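Local structure of succinylglutamate desuccinylase/aspartoacylase (Ruegeria sp. TM1040, 3NA6) at residues D61-E71 with G215-K226. The protein is probably a metal-dependent hydrolase of the succinylglutamate desuccinylase/aspartoacylase family, related to zinc carboxypeptidases and thought to cleave acyl groups from amino acids. Sequence-based numbering, arbitrary orientation. Where two conformers were deposited one is given.
Sequences DEYEGPVALQE and GMSTARSNAIAK
The 64-71 and 219-226 parts of helices 64-75 and 219-235 cross at -58° with their axes 8.4 Å apart, small residues at the crossing: the methyl carbons CB of Ala68 and Ala225 meet at 3.8 Å. Glu64, bent at its second torsion (chi2 78°), turns its carboxylate to the start of the other helix, where Ser221 OG donates to the anti lone pair of OE2 over 2.7 Å. In a capping box there, Ser221 N donates to Thr218 OG1 and Thr218 N to Ser221 OG, whose own proton goes to Glu64. The other oxygen, OE1, takes a bond from a water that also links Tyr63 N and Met216 O, and Ser146 OG bonds it too. With an alanine here, Ser221 OG would probably lose its acceptor, the water one of its two and Ser146 OG its partner, untying helix 64-75 from the capped start of helix 219-235. Both helices belong to the catalytic domain of the zinc-exopeptidase clan; two residues before Glu64, Glu62 may form an empty metal site with His59 and His145. In the loops, Gly215 CA points a hydrogen at Asp61 O, 3.5 Å away. The side chains of Val67 and Asn222 cross at about a right angle, CG2 packing 3.9 Å from OD1, which accepts a hydrogen bond from Ser217 OG. Further along, extended Lys226 reaches Glu71 OE1 with NZ in a 2.7 Å salt bridge, and Arg286 and Glu269 of a second subunit pair with Glu71 and Lys226 respectively.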
# COMPACT_ATOMS: atom_id res chain seq x y z
N ASP A 61 2.22 19.97 -6.47
CA ASP A 61 1.96 19.62 -7.89
C ASP A 61 1.66 20.85 -8.78
O ASP A 61 0.94 20.76 -9.79
CB ASP A 61 0.85 18.54 -7.97
CG ASP A 61 -0.51 18.99 -7.39
OD1 ASP A 61 -0.59 20.01 -6.68
OD2 ASP A 61 -1.53 18.31 -7.68
N GLU A 62 2.27 21.98 -8.41
CA GLU A 62 2.06 23.28 -9.07
C GLU A 62 3.44 23.87 -9.42
O GLU A 62 4.18 24.28 -8.54
CB GLU A 62 1.27 24.21 -8.14
CG GLU A 62 -0.19 23.69 -7.93
CD GLU A 62 -0.99 24.49 -6.89
OE1 GLU A 62 -0.61 25.65 -6.57
OE2 GLU A 62 -2.01 23.95 -6.38
N TYR A 63 3.77 23.92 -10.71
CA TYR A 63 5.17 23.99 -11.15
C TYR A 63 5.68 25.30 -11.71
O TYR A 63 6.88 25.48 -11.78
CB TYR A 63 5.44 22.89 -12.17
CG TYR A 63 5.27 21.52 -11.53
CD1 TYR A 63 6.26 21.00 -10.73
CD2 TYR A 63 4.11 20.79 -11.69
CE1 TYR A 63 6.12 19.76 -10.09
CE2 TYR A 63 3.96 19.54 -11.07
CZ TYR A 63 4.95 19.05 -10.27
OH TYR A 63 4.80 17.85 -9.66
N GLU A 64 4.81 26.21 -12.13
CA GLU A 64 5.30 27.44 -12.76
C GLU A 64 6.18 28.27 -11.80
O GLU A 64 7.25 28.76 -12.18
CB GLU A 64 4.17 28.34 -13.27
CG GLU A 64 3.49 27.93 -14.61
CD GLU A 64 2.48 26.79 -14.46
OE1 GLU A 64 2.25 26.36 -13.29
OE2 GLU A 64 1.92 26.36 -15.50
N GLY A 65 5.71 28.46 -10.57
CA GLY A 65 6.45 29.25 -9.59
C GLY A 65 7.80 28.64 -9.31
O GLY A 65 8.83 29.30 -9.37
N PRO A 66 7.82 27.33 -9.05
CA PRO A 66 9.10 26.68 -8.82
C PRO A 66 10.14 26.85 -9.94
O PRO A 66 11.33 27.04 -9.66
CB PRO A 66 8.69 25.23 -8.63
CG PRO A 66 7.40 25.34 -7.90
CD PRO A 66 6.70 26.48 -8.59
N VAL A 67 9.71 26.78 -11.20
CA VAL A 67 10.62 27.03 -12.32
C VAL A 67 11.16 28.46 -12.26
O VAL A 67 12.38 28.69 -12.36
CB VAL A 67 9.94 26.74 -13.67
CG1 VAL A 67 10.81 27.23 -14.84
CG2 VAL A 67 9.63 25.25 -13.80
N ALA A 68 10.26 29.44 -12.11
CA ALA A 68 10.66 30.85 -12.08
C ALA A 68 11.60 31.16 -10.92
O ALA A 68 12.57 31.94 -11.07
CB ALA A 68 9.40 31.76 -12.02
N LEU A 69 11.34 30.51 -9.78
CA LEU A 69 12.12 30.76 -8.55
C LEU A 69 13.45 30.05 -8.57
O LEU A 69 14.46 30.62 -8.10
CB LEU A 69 11.31 30.44 -7.27
CG LEU A 69 10.09 31.36 -7.06
CD1 LEU A 69 9.13 30.88 -5.94
CD2 LEU A 69 10.59 32.79 -6.75
N GLN A 70 13.50 28.84 -9.14
CA GLN A 70 14.80 28.19 -9.26
C GLN A 70 15.70 29.03 -10.16
O GLN A 70 16.86 29.23 -9.85
CB GLN A 70 14.73 26.76 -9.80
CG GLN A 70 14.33 25.71 -8.80
CD GLN A 70 15.47 25.38 -7.80
OE1 GLN A 70 16.09 26.27 -7.20
NE2 GLN A 70 15.73 24.12 -7.62
N GLU A 71 15.15 29.54 -11.27
CA GLU A 71 15.97 30.36 -12.18
C GLU A 71 16.41 31.66 -11.50
O GLU A 71 17.56 32.05 -11.57
CB GLU A 71 15.21 30.67 -13.45
CG GLU A 71 16.06 31.39 -14.48
CD GLU A 71 15.26 31.84 -15.66
OE1 GLU A 71 14.98 31.02 -16.56
OE2 GLU A 71 14.92 33.03 -15.70
N GLY A 215 -0.80 19.70 -13.28
CA GLY A 215 0.43 19.07 -12.83
C GLY A 215 1.60 19.20 -13.80
O GLY A 215 2.50 18.37 -13.81
N MSE A 216 1.62 20.28 -14.57
CA MSE A 216 2.61 20.49 -15.62
C MSE A 216 2.74 21.97 -15.83
O MSE A 216 1.93 22.74 -15.33
CB MSE A 216 2.16 19.85 -16.93
CG MSE A 216 0.87 20.40 -17.47
SE MSE A 216 1.09 21.87 -18.73
CE MSE A 216 1.72 20.89 -20.27
N SER A 217 3.74 22.35 -16.59
CA SER A 217 3.82 23.69 -17.10
C SER A 217 4.40 23.74 -18.51
O SER A 217 5.10 22.84 -18.92
CB SER A 217 4.64 24.57 -16.14
OG SER A 217 6.01 24.19 -16.16
N THR A 218 4.11 24.83 -19.21
CA THR A 218 4.52 25.06 -20.59
C THR A 218 5.54 26.20 -20.61
O THR A 218 5.69 26.92 -19.62
CB THR A 218 3.29 25.47 -21.45
OG1 THR A 218 2.75 26.71 -20.98
CG2 THR A 218 2.17 24.39 -21.43
N ALA A 219 6.23 26.37 -21.74
CA ALA A 219 7.12 27.52 -21.92
C ALA A 219 6.33 28.82 -21.75
O ALA A 219 6.82 29.77 -21.13
CB ALA A 219 7.83 27.50 -23.28
N ARG A 220 5.10 28.87 -22.28
CA ARG A 220 4.27 30.09 -22.14
C ARG A 220 3.94 30.35 -20.68
O ARG A 220 4.04 31.50 -20.22
CB ARG A 220 2.96 30.00 -22.95
CG ARG A 220 2.06 31.29 -22.85
CD ARG A 220 0.60 30.99 -23.30
NE ARG A 220 -0.36 32.07 -23.01
CZ ARG A 220 -1.41 31.97 -22.21
NH1 ARG A 220 -1.68 30.82 -21.62
NH2 ARG A 220 -2.23 33.00 -22.03
N SER A 221 3.54 29.32 -19.94
CA SER A 221 3.13 29.53 -18.54
C SER A 221 4.34 29.83 -17.65
O SER A 221 4.27 30.71 -16.76
CB SER A 221 2.26 28.38 -17.99
OG SER A 221 2.99 27.17 -17.82
N ASN A 222 5.45 29.12 -17.90
CA ASN A 222 6.70 29.41 -17.24
C ASN A 222 7.12 30.85 -17.54
O ASN A 222 7.60 31.56 -16.63
CB ASN A 222 7.83 28.47 -17.69
CG ASN A 222 7.63 27.03 -17.28
OD1 ASN A 222 6.96 26.73 -16.30
ND2 ASN A 222 8.27 26.12 -18.04
N ALA A 223 6.93 31.31 -18.79
CA ALA A 223 7.35 32.68 -19.12
C ALA A 223 6.44 33.73 -18.40
O ALA A 223 6.92 34.78 -18.00
CB ALA A 223 7.40 32.89 -20.64
N ILE A 224 5.15 33.41 -18.22
CA ILE A 224 4.23 34.29 -17.49
C ILE A 224 4.72 34.48 -16.05
O ILE A 224 4.73 35.59 -15.53
CB ILE A 224 2.73 33.77 -17.51
CG1 ILE A 224 2.11 33.86 -18.93
CG2 ILE A 224 1.87 34.55 -16.43
CD1 ILE A 224 0.85 32.95 -19.13
N ALA A 225 5.17 33.39 -15.43
CA ALA A 225 5.68 33.42 -14.07
C ALA A 225 6.96 34.25 -13.94
O ALA A 225 7.10 35.02 -13.00
CB ALA A 225 5.94 31.98 -13.52
N LYS A 226 7.88 34.08 -14.89
CA LYS A 226 9.14 34.81 -14.85
C LYS A 226 8.97 36.33 -15.04
O LYS A 226 9.64 37.14 -14.34
CB LYS A 226 10.12 34.28 -15.91
CG LYS A 226 10.61 32.86 -15.64
CD LYS A 226 11.57 32.40 -16.75
CE LYS A 226 11.80 30.89 -16.71
NZ LYS A 226 12.63 30.47 -17.83
O HOH W 1 -0.35 22.20 -11.73
O HOH W 2 1.67 23.72 -12.88
O HOH W 3 0.13 24.73 -16.31